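Side-chain contacts in transcription elongation factor SPT6 (Candida glabrata, PDB 3PJP), which binds the phosphorylated C-terminal repeat domain of RNA polymerase II through its tandem SH2 domain and probably acts as a histone H3-H4 chaperone during elongation: residues 8-13 with 84-89; 19-24 with 32-37; 120-125 with 150-155. One frame throughout, in Å; residues are numbered along the deposited sequence.

Contact 1: residues 8-13 with 84-89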
loop_
_atom_site.group_PDB
_atom_site.type_symbol
_atom_site.label_atom_id
_atom_site.label_comp_id
_atom_site.label_asym_id
_atom_site.label_seq_id
_atom_site.Cartn_x
_atom_site.Cartn_y
_atom_site.Cartn_z
ATOM N N ILE A 8 -16.856 18.413 -11.206
ATOM C CA ILE A 8 -15.403 18.247 -11.124
ATOM C C ILE A 8 -14.780 18.139 -12.517
ATOM O O ILE A 8 -14.992 17.151 -13.227
ATOM C CB ILE A 8 -14.992 16.999 -10.314
ATOM C CG1 ILE A 8 -15.436 17.118 -8.850
ATOM C CG2 ILE A 8 -13.489 16.796 -10.409
ATOM C CD1 ILE A 8 -14.650 18.123 -8.035
ATOM N N ASN A 9 -13.998 19.146 -12.889
ATOM C CA ASN A 9 -13.374 19.193 -14.207
ATOM C C ASN A 9 -11.989 18.566 -14.237
ATOM O O ASN A 9 -10.980 19.272 -14.232
ATOM C CB ASN A 9 -13.279 20.639 -14.700
ATOM C CG ASN A 9 -14.608 21.366 -14.636
ATOM O OD1 ASN A 9 -14.706 22.452 -14.062
ATOM N ND2 ASN A 9 -15.643 20.766 -15.222
ATOM N N HIS A 10 -11.940 17.241 -14.268
ATOM C CA HIS A 10 -10.675 16.536 -14.391
ATOM C C HIS A 10 -10.837 15.345 -15.322
ATOM O O HIS A 10 -11.839 14.627 -15.253
ATOM C CB HIS A 10 -10.170 16.072 -13.017
ATOM C CG HIS A 10 -8.762 15.562 -13.032
ATOM N ND1 HIS A 10 -8.417 14.340 -13.565
ATOM C CD2 HIS A 10 -7.611 16.110 -12.575
ATOM C CE1 HIS A 10 -7.115 14.159 -13.446
ATOM N NE2 HIS A 10 -6.602 15.218 -12.846
ATOM N N PRO A 11 -9.839 15.108 -16.179
ATOM C CA PRO A 11 -9.895 14.033 -17.174
ATOM C C PRO A 11 -10.182 12.655 -16.590
ATOM O O PRO A 11 -10.769 11.821 -17.274
ATOM C CB PRO A 11 -8.491 14.051 -17.791
ATOM C CG PRO A 11 -7.990 15.413 -17.558
ATOM C CD PRO A 11 -8.575 15.861 -16.254
ATOM N N TYR A 12 -9.755 12.405 -15.355
ATOM C CA TYR A 12 -9.967 11.093 -14.753
ATOM C C TYR A 12 -11.121 11.062 -13.762
ATOM O O TYR A 12 -11.277 10.081 -13.024
ATOM C CB TYR A 12 -8.671 10.604 -14.082
ATOM C CG TYR A 12 -7.640 10.104 -15.068
ATOM C CD1 TYR A 12 -7.636 8.785 -15.488
ATOM C CD2 TYR A 12 -6.677 10.958 -15.589
ATOM C CE1 TYR A 12 -6.703 8.325 -16.396
ATOM C CE2 TYR A 12 -5.738 10.507 -16.498
ATOM C CZ TYR A 12 -5.753 9.189 -16.893
ATOM O OH TYR A 12 -4.819 8.736 -17.796
ATOM N N TYR A 13 -11.920 12.127 -13.727
ATOM C CA TYR A 13 -13.091 12.148 -12.847
ATOM C C TYR A 13 -14.345 11.558 -13.479
ATOM O O TYR A 13 -14.792 12.010 -14.534
ATOM C CB TYR A 13 -13.413 13.553 -12.336
ATOM C CG TYR A 13 -14.651 13.565 -11.474
ATOM C CD1 TYR A 13 -15.903 13.824 -12.020
ATOM C CD2 TYR A 13 -14.580 13.268 -10.118
ATOM C CE1 TYR A 13 -17.046 13.811 -11.235
ATOM C CE2 TYR A 13 -15.715 13.262 -9.328
ATOM C CZ TYR A 13 -16.948 13.537 -9.892
ATOM O OH TYR A 13 -18.082 13.529 -9.109
ATOM N N HIS A 84 -2.909 21.010 -2.706
ATOM C CA HIS A 84 -3.666 22.112 -3.294
ATOM C C HIS A 84 -4.776 21.669 -4.232
ATOM O O HIS A 84 -5.814 22.332 -4.340
ATOM C CB HIS A 84 -2.734 23.035 -4.080
ATOM C CG HIS A 84 -1.663 23.658 -3.249
ATOM N ND1 HIS A 84 -1.933 24.544 -2.231
ATOM C CD2 HIS A 84 -0.317 23.524 -3.290
ATOM C CE1 HIS A 84 -0.795 24.925 -1.672
ATOM N NE2 HIS A 84 0.199 24.325 -2.302
ATOM N N ASP A 85 -4.545 20.578 -4.952
ATOM C CA ASP A 85 -5.471 20.202 -6.016
ATOM C C ASP A 85 -5.267 18.754 -6.444
ATOM O O ASP A 85 -4.339 18.080 -5.979
ATOM C CB ASP A 85 -5.313 21.153 -7.211
ATOM C CG ASP A 85 -3.878 21.242 -7.691
ATOM O OD1 ASP A 85 -3.360 20.211 -8.161
ATOM O OD2 ASP A 85 -3.268 22.336 -7.598
ATOM N N LEU A 86 -6.144 18.275 -7.321
ATOM C CA LEU A 86 -6.124 16.869 -7.705
ATOM C C LEU A 86 -4.869 16.516 -8.490
ATOM O O LEU A 86 -4.331 15.426 -8.342
ATOM C CB LEU A 86 -7.369 16.527 -8.537
ATOM C CG LEU A 86 -8.689 16.545 -7.762
ATOM C CD1 LEU A 86 -9.865 16.521 -8.732
ATOM C CD2 LEU A 86 -8.792 15.386 -6.809
ATOM N N ASP A 87 -4.397 17.419 -9.342
ATOM C CA ASP A 87 -3.200 17.100 -10.109
ATOM C C ASP A 87 -1.981 16.923 -9.204
ATOM O O ASP A 87 -1.109 16.098 -9.477
ATOM C CB ASP A 87 -2.927 18.167 -11.168
ATOM C CG ASP A 87 -3.865 18.046 -12.351
ATOM O OD1 ASP A 87 -4.155 16.904 -12.765
ATOM O OD2 ASP A 87 -4.316 19.089 -12.859
ATOM N N GLN A 88 -1.921 17.709 -8.139
ATOM C CA GLN A 88 -0.810 17.597 -7.190
ATOM C C GLN A 88 -0.874 16.254 -6.461
ATOM O O GLN A 88 0.166 15.630 -6.202
ATOM C CB GLN A 88 -0.795 18.751 -6.181
ATOM C CG GLN A 88 0.442 18.738 -5.281
ATOM C CD GLN A 88 0.361 19.752 -4.170
ATOM O OE1 GLN A 88 -0.659 20.414 -3.994
ATOM N NE2 GLN A 88 1.441 19.888 -3.415
ATOM N N ILE A 89 -2.088 15.822 -6.120
ATOM C CA ILE A 89 -2.293 14.502 -5.505
ATOM C C ILE A 89 -1.808 13.410 -6.442
ATOM O O ILE A 89 -1.126 12.492 -6.026
ATOM C CB ILE A 89 -3.766 14.255 -5.115
ATOM C CG1 ILE A 89 -4.163 15.158 -3.948
ATOM C CG2 ILE A 89 -4.016 12.774 -4.742
ATOM C CD1 ILE A 89 -5.633 15.146 -3.635
#
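H10 and L86 mark the closest approach of the two backbones, their CA atoms 8.1 Å apart. Residues 8-13 form no regular helix or strand and fold from H10 to Y13 into a type I turn. Residues 84-89 enter helix 86-105, with D85 as N-cap: its OD1 accepts from Q88 N.

H10 carries the polar part of the contact. Its NE2 donates to D87 OD1 at 3.0 Å, but the bond is bent (138° at the hydrogen): it leaves the ring plane at a slant and meets OD1 from above the carboxylate plane, the two planes being 47° apart. H10 ND1 accepts a nearly straight bond from Y12 N at 3.0 Å. With one ring nitrogen accepting and the other donating, and with P11 CD above one face, offset toward the rim, the ring's rotation should be held.

The contact brings the segment leading into the first strand, 13-14, of the N-terminal SH2 domain against the start of the long helix 86-105, next to the sheet, where both H10 and L86 also touch I35 of strand 33-37.

Next to the polar pair, L86 CB approaches the H10 ring obliquely, 4.1 Å from CD2. The I8 branch CG2, placed anti to the backbone N (the companion CG1 has chi1 -64°), reaches L86 CD1 at 4.0 Å; these two side chains cross at about a right angle.

Contact 2: residues 19-24 with 32-37. With ACT (acetate ion), chain C.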
loop_
_atom_site.group_PDB
_atom_site.type_symbol
_atom_site.label_atom_id
_atom_site.label_comp_id
_atom_site.label_asym_id
_atom_site.label_seq_id
_atom_site.Cartn_x
_atom_site.Cartn_y
_atom_site.Cartn_z
ATOM N N LYS A 19 -17.697 0.130 -6.501
ATOM C CA LYS A 19 -17.851 -1.085 -7.293
ATOM C C LYS A 19 -17.717 -0.785 -8.776
ATOM O O LYS A 19 -17.010 -1.488 -9.512
ATOM C CB LYS A 19 -19.196 -1.753 -7.005
ATOM C CG LYS A 19 -19.398 -3.055 -7.765
ATOM C CD LYS A 19 -18.304 -4.052 -7.411
ATOM C CE LYS A 19 -17.956 -4.946 -8.588
ATOM N NZ LYS A 19 -19.110 -5.760 -9.043
ATOM N N GLN A 20 -18.390 0.278 -9.210
ATOM C CA GLN A 20 -18.330 0.692 -10.606
ATOM C C GLN A 20 -16.879 0.957 -10.996
ATOM O O GLN A 20 -16.430 0.540 -12.065
ATOM C CB GLN A 20 -19.205 1.929 -10.843
ATOM C CG GLN A 20 -20.713 1.645 -10.744
ATOM C CD GLN A 20 -21.553 2.906 -10.734
ATOM O OE1 GLN A 20 -21.126 3.947 -10.238
ATOM N NE2 GLN A 20 -22.753 2.826 -11.306
ATOM N N ALA A 21 -16.148 1.629 -10.109
ATOM C CA ALA A 21 -14.737 1.923 -10.337
ATOM C C ALA A 21 -13.893 0.660 -10.512
ATOM O O ALA A 21 -13.046 0.593 -11.394
ATOM C CB ALA A 21 -14.171 2.807 -9.199
ATOM N N GLU A 22 -14.116 -0.348 -9.670
ATOM C CA GLU A 22 -13.355 -1.588 -9.806
ATOM C C GLU A 22 -13.687 -2.280 -11.131
ATOM O O GLU A 22 -12.799 -2.754 -11.838
ATOM C CB GLU A 22 -13.624 -2.532 -8.629
ATOM C CG GLU A 22 -13.251 -1.954 -7.277
ATOM C CD GLU A 22 -13.318 -2.988 -6.177
ATOM O OE1 GLU A 22 -13.774 -4.117 -6.458
ATOM O OE2 GLU A 22 -12.914 -2.681 -5.036
ATOM N N ASP A 23 -14.970 -2.337 -11.467
ATOM C CA ASP A 23 -15.361 -2.927 -12.743
ATOM C C ASP A 23 -14.742 -2.167 -13.914
ATOM O O ASP A 23 -14.299 -2.772 -14.888
ATOM C CB ASP A 23 -16.882 -2.997 -12.881
ATOM C CG ASP A 23 -17.496 -4.073 -12.000
ATOM O OD1 ASP A 23 -16.743 -4.939 -11.500
ATOM O OD2 ASP A 23 -18.733 -4.055 -11.816
ATOM N N TYR A 24 -14.696 -0.842 -13.811
ATOM C CA TYR A 24 -14.112 -0.029 -14.873
ATOM C C TYR A 24 -12.607 -0.276 -15.022
ATOM O O TYR A 24 -12.095 -0.351 -16.140
ATOM C CB TYR A 24 -14.406 1.457 -14.628
ATOM C CG TYR A 24 -13.790 2.413 -15.624
ATOM C CD1 TYR A 24 -14.444 2.724 -16.812
ATOM C CD2 TYR A 24 -12.573 3.031 -15.361
ATOM C CE1 TYR A 24 -13.887 3.613 -17.717
ATOM C CE2 TYR A 24 -12.003 3.919 -16.265
ATOM C CZ TYR A 24 -12.670 4.204 -17.444
ATOM O OH TYR A 24 -12.118 5.088 -18.346
ATOM N N ASP A 32 -3.295 2.361 -12.968
ATOM C CA ASP A 32 -4.444 3.045 -13.565
ATOM C C ASP A 32 -5.464 3.369 -12.486
ATOM O O ASP A 32 -5.599 2.630 -11.515
ATOM C CB ASP A 32 -5.062 2.223 -14.693
ATOM C CG ASP A 32 -4.213 2.243 -15.933
ATOM O OD1 ASP A 32 -3.546 3.275 -16.174
ATOM O OD2 ASP A 32 -4.197 1.235 -16.661
ATOM N N PHE A 33 -6.158 4.491 -12.638
ATOM C CA PHE A 33 -6.988 5.003 -11.561
ATOM C C PHE A 33 -8.174 5.794 -12.097
ATOM O O PHE A 33 -8.237 6.112 -13.279
ATOM C CB PHE A 33 -6.150 5.891 -10.615
ATOM C CG PHE A 33 -5.715 7.187 -11.235
ATOM C CD1 PHE A 33 -6.471 8.348 -11.077
ATOM C CD2 PHE A 33 -4.573 7.243 -12.001
ATOM C CE1 PHE A 33 -6.074 9.544 -11.667
ATOM C CE2 PHE A 33 -4.176 8.443 -12.597
ATOM C CZ PHE A 33 -4.936 9.584 -12.426
ATOM N N VAL A 34 -9.110 6.095 -11.207
ATOM C CA VAL A 34 -10.114 7.118 -11.450
ATOM C C VAL A 34 -10.284 7.947 -10.194
ATOM O O VAL A 34 -10.067 7.461 -9.079
ATOM C CB VAL A 34 -11.489 6.526 -11.822
ATOM C CG1 VAL A 34 -11.436 5.864 -13.200
ATOM C CG2 VAL A 34 -11.968 5.555 -10.749
ATOM N N ILE A 35 -10.654 9.207 -10.380
ATOM C CA ILE A 35 -11.139 10.028 -9.287
ATOM C C ILE A 35 -12.664 9.919 -9.343
ATOM O O ILE A 35 -13.246 9.855 -10.423
ATOM C CB ILE A 35 -10.685 11.486 -9.466
ATOM C CG1 ILE A 35 -9.189 11.521 -9.758
ATOM C CG2 ILE A 35 -11.048 12.327 -8.256
ATOM C CD1 ILE A 35 -8.641 12.917 -9.969
ATOM N N ARG A 36 -13.321 9.871 -8.194
ATOM C CA ARG A 36 -14.756 9.628 -8.209
ATOM C C ARG A 36 -15.493 10.242 -7.033
ATOM O O ARG A 36 -14.890 10.835 -6.125
ATOM C CB ARG A 36 -15.045 8.125 -8.252
ATOM C CG ARG A 36 -14.459 7.357 -7.072
ATOM C CD ARG A 36 -14.955 5.910 -7.080
ATOM N NE ARG A 36 -14.395 5.101 -5.994
ATOM C CZ ARG A 36 -14.868 5.078 -4.751
ATOM N NH1 ARG A 36 -15.892 5.850 -4.412
ATOM N NH2 ARG A 36 -14.310 4.291 -3.837
ATOM N N GLN A 37 -16.807 10.070 -7.078
ATOM C CA GLN A 37 -17.724 10.406 -6.004
ATOM C C GLN A 37 -17.390 9.563 -4.778
ATOM O O GLN A 37 -17.086 8.378 -4.898
ATOM C CB GLN A 37 -19.157 10.124 -6.483
ATOM C CG GLN A 37 -20.234 10.075 -5.408
ATOM C CD GLN A 37 -21.551 9.502 -5.935
ATOM O OE1 GLN A 37 -22.388 10.225 -6.480
ATOM N NE2 GLN A 37 -21.730 8.198 -5.781
HETATM C C ACT C . -16.267 5.419 -1.082
HETATM O O ACT C . -15.662 4.408 -1.492
HETATM O OXT ACT C . -17.167 5.860 -1.830
HETATM C CH3 ACT C . -15.929 6.059 0.230
#
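A21 is the first residue of helix segment 19-24 to reach strand 33-37. The local axes approach to 9.1 Å and run nearly antiparallel, at 157°, a separation filled by the methyl of A21 together with the side chains of V34 and R36. Its CB lies 3.8 Å from V34 CG2 and equally 3.8 Å from R36 CD, so it rests against the notch between the V34 branch and the aliphatic part of R36, and also touches T48 of the neighbouring strand.

One turn further on, Y24 packs obliquely against the other branch of the valine. Its CE2 is 3.7 Å from V34 CG1, with CD2 equally near; F14 and F16 meet the same tyrosine ring. The two methyls of V34 are thus divided between A21 and Y24.

The polar end of R36 turns to other partners. Its CG stands between the backbone N and the carbonyl carbon (chi1 59°), and the chain then runs extended to NE, which bonds to T48 OG1. NH1 is shared, reaching Q37 O at 2.8 Å and acetate OXT at 2.9 Å, while NH2 holds acetate O at 2.7 Å. The acetate lies near the guanidinium plane, both its bonds nearly straight, and takes a third from S39 N.

R36 falls in an F-V-I-R sequence matching the FLVR signature of SH2 domains, whose arginine binds phosphate; the acetate, probably from the crystallisation liquor, is consistent with an anion occupying that phosphate-binding pocket.

Contact 3: residues 120-125 with 150-155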
loop_
_atom_site.group_PDB
_atom_site.type_symbol
_atom_site.label_atom_id
_atom_site.label_comp_id
_atom_site.label_asym_id
_atom_site.label_seq_id
_atom_site.Cartn_x
_atom_site.Cartn_y
_atom_site.Cartn_z
ATOM N N LYS A 120 4.568 -22.066 3.382
ATOM C CA LYS A 120 5.089 -23.375 3.007
ATOM C C LYS A 120 6.487 -23.274 2.402
ATOM O O LYS A 120 7.343 -24.117 2.667
ATOM C CB LYS A 120 4.136 -24.104 2.053
ATOM C CG LYS A 120 4.581 -25.518 1.703
ATOM C CD LYS A 120 3.540 -26.240 0.860
ATOM C CE LYS A 120 3.985 -27.659 0.528
ATOM N NZ LYS A 120 3.002 -28.362 -0.343
ATOM N N PHE A 121 6.725 -22.252 1.586
ATOM C CA PHE A 121 8.048 -22.090 0.996
ATOM C C PHE A 121 9.098 -21.905 2.087
ATOM O O PHE A 121 10.202 -22.447 2.008
ATOM C CB PHE A 121 8.097 -20.926 0.014
ATOM C CG PHE A 121 9.384 -20.848 -0.745
ATOM C CD1 PHE A 121 9.501 -21.428 -1.997
ATOM C CD2 PHE A 121 10.490 -20.216 -0.200
ATOM C CE1 PHE A 121 10.692 -21.367 -2.694
ATOM C CE2 PHE A 121 11.685 -20.153 -0.892
ATOM C CZ PHE A 121 11.786 -20.726 -2.140
ATOM N N ILE A 122 8.741 -21.146 3.114
ATOM C CA ILE A 122 9.648 -20.879 4.222
ATOM C C ILE A 122 9.856 -22.096 5.126
ATOM O O ILE A 122 10.984 -22.381 5.526
ATOM C CB ILE A 122 9.181 -19.659 5.034
ATOM C CG1 ILE A 122 9.397 -18.391 4.210
ATOM C CG2 ILE A 122 9.930 -19.573 6.363
ATOM C CD1 ILE A 122 8.770 -17.164 4.804
ATOM N N GLU A 123 8.780 -22.813 5.445
ATOM C CA GLU A 123 8.899 -24.062 6.198
ATOM C C GLU A 123 9.842 -25.028 5.477
ATOM O O GLU A 123 10.801 -25.531 6.062
ATOM C CB GLU A 123 7.531 -24.721 6.386
ATOM C CG GLU A 123 6.587 -23.988 7.334
ATOM C CD GLU A 123 5.203 -24.617 7.367
ATOM O OE1 GLU A 123 4.342 -24.147 8.141
ATOM O OE2 GLU A 123 4.980 -25.588 6.613
ATOM N N ASP A 124 9.564 -25.284 4.203
ATOM C CA ASP A 124 10.406 -26.178 3.416
ATOM C C ASP A 124 11.859 -25.704 3.393
ATOM O O ASP A 124 12.775 -26.491 3.621
ATOM C CB ASP A 124 9.873 -26.318 1.989
ATOM C CG ASP A 124 8.541 -27.035 1.932
ATOM O OD1 ASP A 124 8.132 -27.626 2.955
ATOM O OD2 ASP A 124 7.901 -27.017 0.859
ATOM N N TYR A 125 12.066 -24.418 3.123
ATOM C CA TYR A 125 13.416 -23.865 3.074
ATOM C C TYR A 125 14.152 -24.018 4.402
ATOM O O TYR A 125 15.347 -24.323 4.430
ATOM C CB TYR A 125 13.400 -22.393 2.666
ATOM C CG TYR A 125 14.767 -21.754 2.725
ATOM C CD1 TYR A 125 15.231 -21.162 3.894
ATOM C CD2 TYR A 125 15.602 -21.752 1.616
ATOM C CE1 TYR A 125 16.486 -20.582 3.953
ATOM C CE2 TYR A 125 16.853 -21.171 1.663
ATOM C CZ TYR A 125 17.291 -20.587 2.833
ATOM O OH TYR A 125 18.539 -20.011 2.881
ATOM N N ILE A 150 7.002 -12.392 6.157
ATOM C CA ILE A 150 6.960 -13.730 6.752
ATOM C C ILE A 150 8.401 -14.204 6.902
ATOM O O ILE A 150 9.188 -14.125 5.954
ATOM C CB ILE A 150 6.174 -14.702 5.866
ATOM C CG1 ILE A 150 4.843 -14.066 5.437
ATOM C CG2 ILE A 150 5.951 -16.041 6.586
ATOM C CD1 ILE A 150 3.991 -14.939 4.546
ATOM N N PHE A 151 8.749 -14.671 8.097
ATOM C CA PHE A 151 10.148 -14.950 8.433
ATOM C C PHE A 151 10.315 -16.053 9.473
ATOM O O PHE A 151 9.405 -16.357 10.239
ATOM C CB PHE A 151 10.875 -13.670 8.896
ATOM C CG PHE A 151 10.301 -13.046 10.145
ATOM C CD1 PHE A 151 10.878 -13.284 11.377
ATOM C CD2 PHE A 151 9.203 -12.207 10.085
ATOM C CE1 PHE A 151 10.366 -12.707 12.530
ATOM C CE2 PHE A 151 8.688 -11.616 11.244
ATOM C CZ PHE A 151 9.282 -11.874 12.470
ATOM N N LYS A 152 11.507 -16.634 9.488
ATOM C CA LYS A 152 11.850 -17.687 10.428
ATOM C C LYS A 152 13.356 -17.626 10.637
ATOM O O LYS A 152 14.126 -17.639 9.670
ATOM C CB LYS A 152 11.426 -19.037 9.847
ATOM C CG LYS A 152 11.517 -20.214 10.789
ATOM C CD LYS A 152 11.016 -21.477 10.086
ATOM C CE LYS A 152 11.125 -22.713 10.974
ATOM N NZ LYS A 152 10.007 -22.747 11.941
ATOM N N LEU A 153 13.768 -17.536 11.899
ATOM C CA LEU A 153 15.164 -17.327 12.267
ATOM C C LEU A 153 16.037 -18.568 12.056
ATOM O O LEU A 153 17.175 -18.472 11.595
ATOM C CB LEU A 153 15.244 -16.894 13.734
ATOM C CG LEU A 153 16.653 -16.668 14.281
ATOM C CD1 LEU A 153 17.238 -15.356 13.768
ATOM C CD2 LEU A 153 16.650 -16.700 15.803
ATOM N N ASN A 154 15.495 -19.726 12.414
ATOM C CA ASN A 154 16.178 -21.002 12.245
ATOM C C ASN A 154 15.205 -22.123 12.566
ATOM O O ASN A 154 14.056 -21.868 12.927
ATOM C CB ASN A 154 17.403 -21.084 13.156
ATOM C CG ASN A 154 17.058 -20.841 14.611
ATOM O OD1 ASN A 154 16.083 -21.387 15.129
ATOM N ND2 ASN A 154 17.839 -19.994 15.270
ATOM N N ALA A 155 15.666 -23.364 12.450
ATOM C CA ALA A 155 14.788 -24.514 12.626
ATOM C C ALA A 155 14.190 -24.614 14.035
ATOM O O ALA A 155 13.126 -25.199 14.224
ATOM C CB ALA A 155 15.530 -25.798 12.274
#
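I122 meets one flat group across the contact, the peptide joining I150 to F151, and meets it over a face: its CD1 stands about 3.2 Å above the plane of that peptide. Within the plane it is displaced toward the oxygen, 3.3 Å from I150 O, against 4.1 Å from F151 N. The ring of F151 leaves the strand on the side turned from the helix, where W162 and F188 meet it edge-to-face.

The aliphatic packing centres on the two branches of I122. One branch runs through CG1, anti to the carbonyl carbon (chi1 -71°), and then extends so that CD1 reaches I150 CG2 at 3.5 Å and I150 CB at 3.7 Å, the two isoleucines crossing at a slant. The other branch, CG2, touches K152 CB at 3.8 Å; here the side chains slide past each other in opposite directions. I122 therefore covers two residues, I150 and K152, that point to the helix side of the strand.

Helix 120-125 and strand 150-152 run close to parallel, 15° apart, with axes 8.9 Å from each other. In the second SH2 domain, helix 115-128 packs on one face of the central sheet, while F151 meets F188 of helix 181-191 on the other, as expected of an SH2 fold. V134, Y136 and L159 continue the surface beneath I122.

The lysine amine plays no part in joining the segments: K152 bends at its last torsion and NZ donates to S157 O, while E123 OE1 is 7.0 Å away. No hydrogen bond or salt bridge crosses the contact, so its cohesion probably comes from van der Waals packing and burial of the isoleucine methyls, with K152 contributing its CB.

Contacts 1 and 2 belong to the same SH2 unit and touch: their centres are 14 Å apart, Y12 O probably accepts a hydrogen bond from I35 N at 2.9 Å, and the Y12 and F33 rings stack. Contact 2 is nested along the chain within the loop that contact 1 closes. V34 and R36 face helix 18-25, whereas F33 and I35 touch helix 86-105, so strand 33-37 lies between the two helices. The acetate at R36 places the probable phosphate pocket at contact 2. Contact 3, in the second SH2 domain, is centred about 38 Å from contact 2 and 45 Å from contact 1; with nearest atoms about 23 Å and 29 Å away respectively, it touches neither.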